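Local coordinates for protein purine nucleoside phosphorylase (Grouper iridovirus, PDB 3KHS) that probably catalyses the phosphate-dependent cleavage of purine nucleosides to free base and ribose 1-phosphate in purine salvage, at residues Tyr4-Glu9 against Ile50-Val55; Lys79-Leu84 against Ala219-Val224; Ala175-Met180 against Ile276-Gly281; Ser196-Ala201 against Asp212-Ser217. One frame throughout, in Å; residues are numbered along the deposited sequence.

Interaction 1 (Tyr4-Glu9 against Ile50-Val55); sequences YDLAKE and IPNFPV
Leu6 and Asn52 bring the two backbones nearest each other, with their CA atoms 7.0 Å apart, while the CA atoms of Glu9 and Pro51 stand 8.2 Å apart. Segment 4-9 is helical throughout, as the bonds from Lys8 N to Tyr4 O and from Glu9 N to Asp5 O confirm. Segment 50-55 has no regular structure but holds a type II beta turn from Ile50 to Phe53. Asn52 occupies the third position of that turn, its positive phi fits that place, and its side chain is directed at the helix.

The contact joins the N-terminal helix 3-15 to the loop between strands 42-46 and 64-70, at the surface of the phosphorylase fold. Asn52 ND2 donates to Glu9 OE1 at 2.9 Å, with an N-H...O angle of 162°. The acceptor lies almost in the amide plane, but ND2 reaches OE1 from the anti side and 34° out of the carboxylate plane, so the bond is well aimed at the donor and less so at the acceptor. Glu9 extends to this point with CG anti to the backbone N (chi1 156°), crossing the Asn52 side chain at about a right angle. Leu6 crosses the same side chain at a similar angle, its CB 3.8 Å from Asn52 ND2 and its CD2 4.1 Å from Asn52 OD1. Thr10, the residue after Glu9, is hydrogen-bonded through OG1 to Asn52 ND2 and also to Pro51 O and Leu6 O. On the loop's own backbone, Asn52 O accepts from Arg92 NH2.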
loop_
_atom_site.group_PDB
_atom_site.type_symbol
_atom_site.label_atom_id
_atom_site.label_comp_id
_atom_site.label_asym_id
_atom_site.label_seq_id
_atom_site.Cartn_x
_atom_site.Cartn_y
_atom_site.Cartn_z
ATOM N N TYR B 4 -3.664 -11.535 -20.886
ATOM C CA TYR B 4 -3.110 -12.776 -21.388
ATOM C C TYR B 4 -3.379 -12.879 -22.898
ATOM O O TYR B 4 -2.516 -13.349 -23.644
ATOM C CB TYR B 4 -3.666 -13.974 -20.603
ATOM C CG TYR B 4 -2.840 -15.239 -20.772
ATOM C CD1 TYR B 4 -1.438 -15.200 -20.739
ATOM C CD2 TYR B 4 -3.463 -16.481 -20.991
ATOM C CE1 TYR B 4 -0.676 -16.364 -20.928
ATOM C CE2 TYR B 4 -2.710 -17.660 -21.176
ATOM C CZ TYR B 4 -1.323 -17.592 -21.148
ATOM O OH TYR B 4 -0.596 -18.745 -21.347
ATOM N N ASP B 5 -4.547 -12.415 -23.357
ATOM C CA ASP B 5 -4.845 -12.437 -24.788
ATOM C C ASP B 5 -3.881 -11.518 -25.540
ATOM O O ASP B 5 -3.409 -11.861 -26.627
ATOM C CB ASP B 5 -6.286 -12.009 -25.083
ATOM C CG ASP B 5 -7.284 -13.111 -24.828
ATOM O OD1 ASP B 5 -7.052 -14.255 -25.283
ATOM O OD2 ASP B 5 -8.310 -12.829 -24.176
ATOM N N LEU B 6 -3.580 -10.358 -24.967
ATOM C CA LEU B 6 -2.655 -9.431 -25.605
ATOM C C LEU B 6 -1.230 -9.993 -25.577
ATOM O O LEU B 6 -0.431 -9.762 -26.503
ATOM C CB LEU B 6 -2.742 -8.064 -24.915
ATOM C CG LEU B 6 -4.138 -7.445 -25.082
ATOM C CD1 LEU B 6 -4.293 -6.207 -24.235
ATOM C CD2 LEU B 6 -4.355 -7.101 -26.557
ATOM N N ALA B 7 -0.912 -10.738 -24.522
ATOM C CA ALA B 7 0.414 -11.350 -24.392
ATOM C C ALA B 7 0.586 -12.377 -25.502
ATOM O O ALA B 7 1.640 -12.443 -26.132
ATOM C CB ALA B 7 0.574 -12.031 -23.046
ATOM N N LYS B 8 -0.450 -13.181 -25.737
ATOM C CA LYS B 8 -0.399 -14.176 -26.806
ATOM C C LYS B 8 -0.191 -13.507 -28.169
ATOM O O LYS B 8 0.587 -13.988 -28.990
ATOM C CB LYS B 8 -1.673 -15.000 -26.805
ATOM C CG LYS B 8 -1.733 -15.965 -25.642
ATOM C CD LYS B 8 -3.046 -16.695 -25.612
ATOM C CE LYS B 8 -3.198 -17.473 -24.326
ATOM N NZ LYS B 8 -4.613 -17.917 -24.128
ATOM N N GLU B 9 -0.879 -12.391 -28.398
ATOM C CA GLU B 9 -0.759 -11.665 -29.648
ATOM C C GLU B 9 0.667 -11.163 -29.785
ATOM O O GLU B 9 1.309 -11.358 -30.823
ATOM C CB GLU B 9 -1.772 -10.509 -29.687
ATOM C CG GLU B 9 -1.404 -9.348 -30.621
ATOM C CD GLU B 9 -2.386 -8.179 -30.533
ATOM O OE1 GLU B 9 -2.538 -7.570 -29.436
ATOM O OE2 GLU B 9 -3.010 -7.873 -31.577
ATOM N N ILE B 50 7.955 -3.468 -30.190
ATOM C CA ILE B 50 7.111 -4.566 -29.774
ATOM C C ILE B 50 5.713 -4.117 -29.378
ATOM O O ILE B 50 5.530 -3.229 -28.551
ATOM C CB ILE B 50 7.729 -5.348 -28.598
ATOM C CG1 ILE B 50 9.118 -5.838 -28.971
ATOM C CG2 ILE B 50 6.844 -6.512 -28.225
ATOM C CD1 ILE B 50 9.771 -6.621 -27.859
ATOM N N PRO B 51 4.707 -4.727 -29.998
ATOM C CA PRO B 51 3.287 -4.486 -29.785
ATOM C C PRO B 51 2.886 -4.755 -28.329
ATOM O O PRO B 51 3.231 -5.794 -27.778
ATOM C CB PRO B 51 2.641 -5.496 -30.722
ATOM C CG PRO B 51 3.589 -5.550 -31.869
ATOM C CD PRO B 51 4.941 -5.502 -31.234
ATOM N N ASN B 52 2.140 -3.834 -27.728
ATOM C CA ASN B 52 1.660 -3.992 -26.353
ATOM C C ASN B 52 2.692 -3.795 -25.237
ATOM O O ASN B 52 2.309 -3.711 -24.080
ATOM C CB ASN B 52 1.005 -5.368 -26.165
ATOM C CG ASN B 52 -0.278 -5.534 -26.954
ATOM O OD1 ASN B 52 -1.136 -4.661 -26.958
ATOM N ND2 ASN B 52 -0.426 -6.685 -27.601
ATOM N N PHE B 53 3.983 -3.744 -25.569
ATOM C CA PHE B 53 5.024 -3.549 -24.547
ATOM C C PHE B 53 4.976 -2.135 -23.996
ATOM O O PHE B 53 4.828 -1.164 -24.754
ATOM C CB PHE B 53 6.427 -3.790 -25.134
ATOM C CG PHE B 53 7.139 -5.004 -24.578
ATOM C CD1 PHE B 53 6.528 -6.251 -24.563
ATOM C CD2 PHE B 53 8.436 -4.899 -24.100
ATOM C CE1 PHE B 53 7.195 -7.379 -24.078
ATOM C CE2 PHE B 53 9.117 -6.016 -23.612
ATOM C CZ PHE B 53 8.496 -7.260 -23.601
ATOM N N PRO B 54 5.100 -1.991 -22.675
ATOM C CA PRO B 54 5.065 -0.629 -22.117
ATOM C C PRO B 54 6.278 0.147 -22.623
ATOM O O PRO B 54 7.269 -0.451 -23.014
ATOM C CB PRO B 54 5.129 -0.868 -20.614
ATOM C CG PRO B 54 4.442 -2.208 -20.455
ATOM C CD PRO B 54 4.997 -3.015 -21.620
ATOM N N VAL B 55 6.194 1.472 -22.635
ATOM C CA VAL B 55 7.310 2.305 -23.072
ATOM C C VAL B 55 8.087 2.710 -21.817
ATOM O O VAL B 55 7.526 2.713 -20.719
ATOM C CB VAL B 55 6.810 3.583 -23.778
ATOM C CG1 VAL B 55 7.985 4.450 -24.171
ATOM C CG2 VAL B 55 5.998 3.218 -24.993
#

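Interaction 2 (Lys79-Leu84 against Ala219-Val224); sequences KGRFHL and APETIV. With PO4 (phosphate ion), chain G.
Arg81 grips Glu221 side-on, with two nitrogens directed at one oxygen. NE donates to Glu221 OE2 at 2.8 Å and 164°, meeting its syn lone pair, while Arg81 NH2 makes a longer and more bent bond of 3.3 Å to the same OE2. That oxygen lies in the guanidinium plane, although the carboxylate itself is turned 71° from it. Arg81 reaches this position through a folded chain: its CG lies between the backbone N and the carbonyl carbon (chi1 55°), with further bends at chi2 and chi3.

The other carboxylate oxygen, Glu221 OE1, accepts from a water at 2.9 Å that also donates to Phe82 O, and it receives a weak bond from Thr218 N. Arg81 NH1 serves the phosphate ion, 3.0 Å from its O2, and also Thr111 O. His83 NE2 donates to the same phosphate O2 at 2.8 Å in a nearly straight bond, at the ring edge and near its plane. Ser30, Ser217 and Ala113 N complete the anion's partners. Glu221 is thus a second-shell residue: by holding NE and NH2 it fixes the guanidinium's rotation and leaves NH1 directed at the bound anion, consistent with a phosphate-binding site of the PNP family.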
loop_
_atom_site.group_PDB
_atom_site.type_symbol
_atom_site.label_atom_id
_atom_site.label_comp_id
_atom_site.label_asym_id
_atom_site.label_seq_id
_atom_site.Cartn_x
_atom_site.Cartn_y
_atom_site.Cartn_z
ATOM N N LYS B 79 16.669 -6.920 -21.841
ATOM C CA LYS B 79 17.729 -5.984 -21.494
ATOM C C LYS B 79 16.999 -4.739 -20.990
ATOM O O LYS B 79 16.777 -3.796 -21.738
ATOM C CB LYS B 79 18.596 -5.650 -22.716
ATOM C CG LYS B 79 19.688 -6.687 -22.986
ATOM C CD LYS B 79 20.672 -6.244 -24.042
ATOM C CE LYS B 79 21.671 -5.232 -23.506
ATOM N NZ LYS B 79 22.863 -5.093 -24.426
ATOM N N GLY B 80 16.601 -4.768 -19.719
ATOM C CA GLY B 80 15.884 -3.656 -19.133
ATOM C C GLY B 80 14.530 -4.187 -18.731
ATOM O O GLY B 80 13.983 -5.042 -19.421
ATOM N N ARG B 81 13.987 -3.708 -17.615
ATOM C CA ARG B 81 12.681 -4.171 -17.164
ATOM C C ARG B 81 11.795 -2.962 -16.851
ATOM O O ARG B 81 12.194 -1.844 -17.092
ATOM C CB ARG B 81 12.832 -5.063 -15.934
ATOM C CG ARG B 81 13.609 -4.418 -14.752
ATOM C CD ARG B 81 12.984 -4.814 -13.419
ATOM N NE ARG B 81 13.062 -6.261 -13.217
ATOM C CZ ARG B 81 14.170 -6.906 -12.881
ATOM N NH1 ARG B 81 15.320 -6.235 -12.693
ATOM N NH2 ARG B 81 14.134 -8.226 -12.742
ATOM N N PHE B 82 10.589 -3.197 -16.345
ATOM C CA PHE B 82 9.670 -2.119 -16.009
ATOM C C PHE B 82 9.402 -2.145 -14.503
ATOM O O PHE B 82 9.313 -3.220 -13.913
ATOM C CB PHE B 82 8.358 -2.291 -16.810
ATOM C CG PHE B 82 8.564 -2.207 -18.292
ATOM C CD1 PHE B 82 8.847 -0.986 -18.895
ATOM C CD2 PHE B 82 8.630 -3.364 -19.069
ATOM C CE1 PHE B 82 9.211 -0.918 -20.253
ATOM C CE2 PHE B 82 8.995 -3.305 -20.437
ATOM C CZ PHE B 82 9.287 -2.083 -21.022
ATOM N N HIS B 83 9.279 -0.971 -13.884
ATOM C CA HIS B 83 9.037 -0.892 -12.436
ATOM C C HIS B 83 7.842 -0.051 -12.077
ATOM O O HIS B 83 7.540 0.944 -12.756
ATOM C CB HIS B 83 10.201 -0.231 -11.673
ATOM C CG HIS B 83 11.560 -0.683 -12.087
ATOM N ND1 HIS B 83 12.151 -0.274 -13.262
ATOM C CD2 HIS B 83 12.459 -1.489 -11.471
ATOM C CE1 HIS B 83 13.357 -0.808 -13.357
ATOM N NE2 HIS B 83 13.571 -1.549 -12.283
ATOM N N LEU B 84 7.214 -0.412 -10.957
ATOM C CA LEU B 84 6.096 0.368 -10.427
ATOM C C LEU B 84 6.425 1.846 -10.281
ATOM O O LEU B 84 5.579 2.699 -10.565
ATOM C CB LEU B 84 5.659 -0.127 -9.047
ATOM C CG LEU B 84 4.500 -1.099 -9.123
ATOM C CD1 LEU B 84 4.995 -2.347 -9.851
ATOM C CD2 LEU B 84 3.991 -1.464 -7.702
ATOM N N ALA B 219 9.919 -9.050 -7.412
ATOM C CA ALA B 219 8.841 -9.768 -6.736
ATOM C C ALA B 219 7.544 -9.856 -7.527
ATOM O O ALA B 219 6.963 -10.935 -7.626
ATOM C CB ALA B 219 8.558 -9.139 -5.350
ATOM N N PRO B 220 7.038 -8.715 -8.062
ATOM C CA PRO B 220 5.800 -8.831 -8.815
ATOM C C PRO B 220 6.006 -9.667 -10.072
ATOM O O PRO B 220 5.083 -10.328 -10.514
ATOM C CB PRO B 220 5.413 -7.366 -9.119
ATOM C CG PRO B 220 6.707 -6.698 -9.162
ATOM C CD PRO B 220 7.428 -7.303 -7.962
ATOM N N GLU B 221 7.205 -9.644 -10.640
ATOM C CA GLU B 221 7.473 -10.428 -11.830
ATOM C C GLU B 221 7.472 -11.934 -11.539
ATOM O O GLU B 221 6.968 -12.724 -12.346
ATOM C CB GLU B 221 8.798 -10.019 -12.448
ATOM C CG GLU B 221 8.784 -8.636 -13.079
ATOM C CD GLU B 221 10.119 -7.943 -12.899
ATOM O OE1 GLU B 221 10.297 -7.233 -11.880
ATOM O OE2 GLU B 221 11.004 -8.133 -13.759
ATOM N N THR B 222 8.023 -12.341 -10.399
ATOM C CA THR B 222 8.037 -13.767 -10.065
ATOM C C THR B 222 6.656 -14.233 -9.622
ATOM O O THR B 222 6.326 -15.410 -9.738
ATOM C CB THR B 222 9.070 -14.105 -8.953
ATOM O OG1 THR B 222 8.707 -13.432 -7.728
ATOM C CG2 THR B 222 10.457 -13.660 -9.387
ATOM N N ILE B 223 5.844 -13.323 -9.106
ATOM C CA ILE B 223 4.498 -13.718 -8.710
ATOM C C ILE B 223 3.744 -14.125 -9.985
ATOM O O ILE B 223 3.041 -15.121 -10.011
ATOM C CB ILE B 223 3.697 -12.562 -8.078
ATOM C CG1 ILE B 223 4.248 -12.224 -6.693
ATOM C CG2 ILE B 223 2.203 -12.945 -8.019
ATOM C CD1 ILE B 223 3.570 -11.003 -6.085
ATOM N N VAL B 224 3.891 -13.321 -11.028
ATOM C CA VAL B 224 3.224 -13.560 -12.294
ATOM C C VAL B 224 3.822 -14.773 -13.022
ATOM O O VAL B 224 3.092 -15.604 -13.541
ATOM C CB VAL B 224 3.299 -12.304 -13.155
ATOM C CG1 VAL B 224 2.776 -12.595 -14.552
ATOM C CG2 VAL B 224 2.514 -11.172 -12.461
HETATM P P PO4 G . 16.526 -3.269 -10.664
HETATM O O1 PO4 G . 17.774 -4.043 -10.900
HETATM O O2 PO4 G . 15.633 -3.377 -11.861
HETATM O O3 PO4 G . 15.804 -3.814 -9.477
HETATM O O4 PO4 G . 16.875 -1.843 -10.422
HETATM O O HOH W 1 8.909 -4.745 -11.762
#

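Interaction 3 (Ala175-Met180 against Ile276-Gly281); sequences ARELGM and IEKIRG
Lys278 reaches across to Glu177 where helix 257-279 runs beside helix 165-178; the nearest CA atoms, those of Glu177 and Lys278, are 11.7 Å apart, so long side chains must span the gap. The lysine sets out from a CB that points at the other segment. CB, CG and CD make no close approach to segment 175-180, but the side chain rests on Tyr170 and Ala174, earlier in helix 165-178. The first atom to meet the glutamate is CE, 3.6 Å from Glu177 OE1. A bend at chi4 (-65°) then sets NZ 3.3 Å from the same OE1, a salt bridge whose hydrogen bond is weak. NZ also has a weak bond to Ser173 OG.

Glu177 comes from the opposite direction, with its CG anti to the backbone N and the chain extended beyond, and the two side chains run antiparallel where they overlap. Its OE1 has a second cationic partner, Arg176 NH2 at 3.5 Å, and that NH2 is also hydrogen-bonded to Ser173 OG. With Arg176 NH2 and Lys278 NZ 5.0 Å apart, the carboxylate probably offsets some of their mutual repulsion. Just beyond, Gly179, the first residue to leave helical angles, carries a positive phi in a Schellman motif. The arrangement is a surface salt-bridge network between the C-terminal ends of two helices.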
loop_
_atom_site.group_PDB
_atom_site.type_symbol
_atom_site.label_atom_id
_atom_site.label_comp_id
_atom_site.label_asym_id
_atom_site.label_seq_id
_atom_site.Cartn_x
_atom_site.Cartn_y
_atom_site.Cartn_z
ATOM N N ALA B 175 28.176 -20.774 -8.103
ATOM C CA ALA B 175 28.931 -19.707 -7.466
ATOM C C ALA B 175 30.196 -20.320 -6.879
ATOM O O ALA B 175 31.300 -19.812 -7.100
ATOM C CB ALA B 175 28.096 -19.058 -6.367
ATOM N N ARG B 176 30.031 -21.410 -6.131
ATOM C CA ARG B 176 31.166 -22.106 -5.541
ATOM C C ARG B 176 32.142 -22.426 -6.662
ATOM O O ARG B 176 33.307 -22.027 -6.640
ATOM C CB ARG B 176 30.716 -23.415 -4.894
ATOM C CG ARG B 176 31.858 -24.369 -4.548
ATOM C CD ARG B 176 31.333 -25.759 -4.202
ATOM N NE ARG B 176 30.462 -26.297 -5.255
ATOM C CZ ARG B 176 30.876 -26.717 -6.453
ATOM N NH1 ARG B 176 32.167 -26.678 -6.776
ATOM N NH2 ARG B 176 29.990 -27.164 -7.343
ATOM N N GLU B 177 31.637 -23.138 -7.653
ATOM C CA GLU B 177 32.411 -23.552 -8.807
ATOM C C GLU B 177 33.171 -22.407 -9.464
ATOM O O GLU B 177 34.239 -22.617 -10.038
ATOM C CB GLU B 177 31.442 -24.180 -9.793
ATOM C CG GLU B 177 32.009 -25.122 -10.809
ATOM C CD GLU B 177 30.890 -25.902 -11.501
ATOM O OE1 GLU B 177 30.026 -26.480 -10.779
ATOM O OE2 GLU B 177 30.885 -25.930 -12.755
ATOM N N LEU B 178 32.624 -21.195 -9.404
ATOM C CA LEU B 178 33.297 -20.042 -10.017
ATOM C C LEU B 178 34.201 -19.307 -9.037
ATOM O O LEU B 178 34.857 -18.330 -9.410
ATOM C CB LEU B 178 32.281 -19.057 -10.613
ATOM C CG LEU B 178 31.519 -19.509 -11.869
ATOM C CD1 LEU B 178 30.145 -18.876 -11.854
ATOM C CD2 LEU B 178 32.292 -19.152 -13.152
ATOM N N GLY B 179 34.234 -19.781 -7.792
ATOM C CA GLY B 179 35.087 -19.170 -6.787
ATOM C C GLY B 179 34.491 -17.954 -6.098
ATOM O O GLY B 179 35.233 -17.102 -5.620
ATOM N N MET B 180 33.161 -17.892 -6.017
ATOM C CA MET B 180 32.466 -16.747 -5.416
ATOM C C MET B 180 31.651 -17.160 -4.209
ATOM O O MET B 180 30.800 -16.407 -3.733
ATOM C CB MET B 180 31.509 -16.116 -6.442
ATOM C CG MET B 180 32.095 -15.944 -7.836
ATOM S SD MET B 180 30.974 -15.138 -9.031
ATOM C CE MET B 180 29.639 -16.269 -8.996
ATOM N N ILE B 276 22.808 -21.793 -16.562
ATOM C CA ILE B 276 22.067 -22.223 -17.723
ATOM C C ILE B 276 22.635 -23.560 -18.194
ATOM O O ILE B 276 21.899 -24.419 -18.680
ATOM C CB ILE B 276 22.139 -21.149 -18.840
ATOM C CG1 ILE B 276 21.279 -19.945 -18.430
ATOM C CG2 ILE B 276 21.702 -21.734 -20.181
ATOM C CD1 ILE B 276 21.277 -18.783 -19.422
ATOM N N GLU B 277 23.940 -23.751 -18.034
ATOM C CA GLU B 277 24.533 -25.017 -18.440
ATOM C C GLU B 277 23.961 -26.151 -17.590
ATOM O O GLU B 277 23.544 -27.168 -18.125
ATOM C CB GLU B 277 26.051 -24.983 -18.302
ATOM C CG GLU B 277 26.744 -26.133 -19.005
ATOM C CD GLU B 277 28.243 -26.109 -18.792
ATOM O OE1 GLU B 277 28.842 -25.010 -18.888
ATOM O OE2 GLU B 277 28.823 -27.193 -18.537
ATOM N N LYS B 278 23.929 -25.975 -16.269
ATOM C CA LYS B 278 23.382 -26.993 -15.360
ATOM C C LYS B 278 21.899 -27.261 -15.628
ATOM O O LYS B 278 21.401 -28.359 -15.358
ATOM C CB LYS B 278 23.548 -26.560 -13.894
ATOM C CG LYS B 278 24.992 -26.436 -13.459
ATOM C CD LYS B 278 25.137 -25.699 -12.145
ATOM C CE LYS B 278 26.544 -25.838 -11.606
ATOM N NZ LYS B 278 26.840 -27.277 -11.247
ATOM N N ILE B 279 21.193 -26.252 -16.136
ATOM C CA ILE B 279 19.775 -26.374 -16.451
ATOM C C ILE B 279 19.549 -27.241 -17.690
ATOM O O ILE B 279 18.587 -28.005 -17.753
ATOM C CB ILE B 279 19.148 -24.987 -16.710
ATOM C CG1 ILE B 279 19.190 -24.151 -15.436
ATOM C CG2 ILE B 279 17.716 -25.139 -17.184
ATOM C CD1 ILE B 279 18.615 -22.745 -15.596
ATOM N N ARG B 280 20.435 -27.111 -18.674
ATOM C CA ARG B 280 20.333 -27.873 -19.913
ATOM C C ARG B 280 20.224 -29.379 -19.659
ATOM O O ARG B 280 19.940 -30.154 -20.567
ATOM C CB ARG B 280 21.538 -27.563 -20.806
ATOM C CG ARG B 280 21.581 -28.366 -22.088
ATOM C CD ARG B 280 22.659 -27.864 -23.035
ATOM N NE ARG B 280 23.949 -27.635 -22.380
ATOM C CZ ARG B 280 24.577 -28.517 -21.606
ATOM N NH1 ARG B 280 24.043 -29.711 -21.372
ATOM N NH2 ARG B 280 25.750 -28.197 -21.066
ATOM N N GLY B 281 20.436 -29.790 -18.414
ATOM C CA GLY B 281 20.330 -31.196 -18.083
ATOM C C GLY B 281 18.928 -31.570 -17.629
ATOM O O GLY B 281 18.700 -32.704 -17.200
#

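Interaction 4 (Ser196-Ala201 against Asp212-Ser217); sequences SFETPA and DAVGMS. With PO4 (phosphate ion), chain G.
In the beta-alpha-beta unit formed by strand 184-191, helix 200-208 and strand 213-215, the loop leading into the helix packs on the returning strand and the residue just after it, Phe197 meeting Met216 and Glu198 meeting Val214. Met216 extends with its chain straight beyond CG (chi2 158°, chi3 -176°), which carries CE obliquely to the Phe197 ring, 3.8 Å from CD1 and 3.9 Å from CE1. The two side chains cross at about a right angle. The same methyl lies 3.9 Å from Ser196 O.

Further along the loop, Glu198 bends at chi2 (-76°). It and the valine come from opposite directions, and the carboxylate rests against both methyls: OE2 is 3.5 Å from Val214 CG1 and 3.8 Å from Val214 CG2. Leu206 of helix 200-208 touches both residues. Thr199 is the N-cap of the helix, and its OG1 is also hydrogen-bonded to His132 O of a neighbouring subunit; Phe156 of that subunit packs on Phe197, so the loop is part of the subunit interface. At the other end of segment 212-217, Ser217 OG donates to phosphate O3 at 2.7 Å, and Met216 N is hydrogen-bonded to a bound Tris molecule, probably from the crystallisation liquor, which may mark a pocket.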
loop_
_atom_site.group_PDB
_atom_site.type_symbol
_atom_site.label_atom_id
_atom_site.label_comp_id
_atom_site.label_asym_id
_atom_site.label_seq_id
_atom_site.Cartn_x
_atom_site.Cartn_y
_atom_site.Cartn_z
ATOM N N SER B 196 11.915 6.604 -4.092
ATOM C CA SER B 196 12.707 7.168 -2.993
ATOM C C SER B 196 13.195 6.035 -2.101
ATOM O O SER B 196 12.472 5.060 -1.864
ATOM C CB SER B 196 11.868 8.089 -2.162
ATOM O OG SER B 196 10.724 7.366 -1.717
ATOM N N PHE B 197 14.427 6.150 -1.618
ATOM C CA PHE B 197 14.975 5.139 -0.738
ATOM C C PHE B 197 14.275 5.322 0.587
ATOM O O PHE B 197 13.675 6.389 0.845
ATOM C CB PHE B 197 16.494 5.296 -0.601
ATOM C CG PHE B 197 17.253 4.883 -1.847
ATOM C CD1 PHE B 197 17.046 3.617 -2.418
ATOM C CD2 PHE B 197 18.186 5.739 -2.440
ATOM C CE1 PHE B 197 17.759 3.210 -3.558
ATOM C CE2 PHE B 197 18.906 5.342 -3.585
ATOM C CZ PHE B 197 18.689 4.075 -4.141
ATOM N N GLU B 198 14.311 4.297 1.425
ATOM C CA GLU B 198 13.602 4.390 2.688
ATOM C C GLU B 198 14.289 5.201 3.791
ATOM O O GLU B 198 15.521 5.390 3.790
ATOM C CB GLU B 198 13.251 2.996 3.225
ATOM C CG GLU B 198 14.226 1.880 2.962
ATOM C CD GLU B 198 14.202 1.343 1.519
ATOM O OE1 GLU B 198 13.112 1.243 0.886
ATOM O OE2 GLU B 198 15.303 1.010 1.020
ATOM N N THR B 199 13.476 5.713 4.719
ATOM C CA THR B 199 14.040 6.456 5.826
ATOM C C THR B 199 14.651 5.450 6.783
ATOM O O THR B 199 14.397 4.245 6.677
ATOM C CB THR B 199 13.000 7.251 6.585
ATOM O OG1 THR B 199 11.989 6.371 7.085
ATOM C CG2 THR B 199 12.411 8.329 5.696
ATOM N N PRO B 200 15.494 5.927 7.719
ATOM C CA PRO B 200 16.102 4.989 8.668
ATOM C C PRO B 200 15.012 4.265 9.461
ATOM O O PRO B 200 15.109 3.064 9.725
ATOM C CB PRO B 200 16.961 5.894 9.555
ATOM C CG PRO B 200 17.379 6.971 8.608
ATOM C CD PRO B 200 16.071 7.270 7.875
ATOM N N ALA B 201 13.976 4.993 9.839
ATOM C CA ALA B 201 12.891 4.367 10.571
ATOM C C ALA B 201 12.172 3.294 9.733
ATOM O O ALA B 201 11.677 2.308 10.282
ATOM C CB ALA B 201 11.905 5.408 11.041
ATOM N N ASP B 212 16.681 -9.304 3.922
ATOM C CA ASP B 212 18.118 -9.386 3.795
ATOM C C ASP B 212 18.605 -8.340 2.807
ATOM O O ASP B 212 19.760 -7.908 2.854
ATOM C CB ASP B 212 18.545 -10.770 3.298
ATOM C CG ASP B 212 18.352 -11.846 4.341
ATOM O OD1 ASP B 212 19.052 -11.814 5.391
ATOM O OD2 ASP B 212 17.490 -12.710 4.101
ATOM N N ALA B 213 17.728 -7.957 1.890
ATOM C CA ALA B 213 18.057 -6.956 0.882
ATOM C C ALA B 213 16.750 -6.302 0.434
ATOM O O ALA B 213 15.678 -6.901 0.566
ATOM C CB ALA B 213 18.783 -7.611 -0.310
ATOM N N VAL B 214 16.839 -5.072 -0.067
ATOM C CA VAL B 214 15.652 -4.336 -0.515
ATOM C C VAL B 214 15.856 -3.735 -1.894
ATOM O O VAL B 214 16.911 -3.173 -2.197
ATOM C CB VAL B 214 15.286 -3.207 0.479
ATOM C CG1 VAL B 214 16.442 -2.238 0.632
ATOM C CG2 VAL B 214 14.048 -2.473 0.012
ATOM N N GLY B 215 14.844 -3.890 -2.740
ATOM C CA GLY B 215 14.905 -3.348 -4.083
ATOM C C GLY B 215 13.510 -2.953 -4.574
ATOM O O GLY B 215 12.528 -3.148 -3.874
ATOM N N MET B 216 13.395 -2.433 -5.786
ATOM C CA MET B 216 12.089 -2.002 -6.249
ATOM C C MET B 216 11.532 -2.788 -7.440
ATOM O O MET B 216 10.785 -2.231 -8.266
ATOM C CB MET B 216 12.145 -0.505 -6.563
ATOM C CG MET B 216 12.685 0.362 -5.395
ATOM S SD MET B 216 13.328 1.948 -5.975
ATOM C CE MET B 216 13.991 2.657 -4.466
ATOM N N SER B 217 11.857 -4.083 -7.501
ATOM C CA SER B 217 11.391 -4.921 -8.610
ATOM C C SER B 217 11.362 -6.391 -8.281
ATOM O O SER B 217 11.233 -6.787 -7.128
ATOM C CB SER B 217 12.304 -4.760 -9.818
ATOM O OG SER B 217 13.559 -5.359 -9.567
HETATM P P PO4 G . 16.526 -3.269 -10.664
HETATM O O1 PO4 G . 17.774 -4.043 -10.900
HETATM O O2 PO4 G . 15.633 -3.377 -11.861
HETATM O O3 PO4 G . 15.804 -3.814 -9.477
HETATM O O4 PO4 G . 16.875 -1.843 -10.422
#

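In the fold
Interaction 2 lies near the chain's centre; interactions 1, 3 and 4 lie about 17 to 19 Å from it. Interactions 2 and 4, about 16 Å apart between centres, touch where Ser217 packs on Arg81 and His83, and both contribute to the phosphate site. Helix 219-227 follows strand 213-215 in the chain. Both segments of interaction 4 fall between those of interaction 2. Interaction 1 precedes both in sequence and meets interaction 2 where the Phe53-Val55 region packs on Phe82, with centres about 15 Å apart. Interaction 3 lies across the chain's centre from interaction 1, about 33 Å between centres, and its segments alternate with those of interaction 2. The anion site is thus assembled from sequence-distant elements.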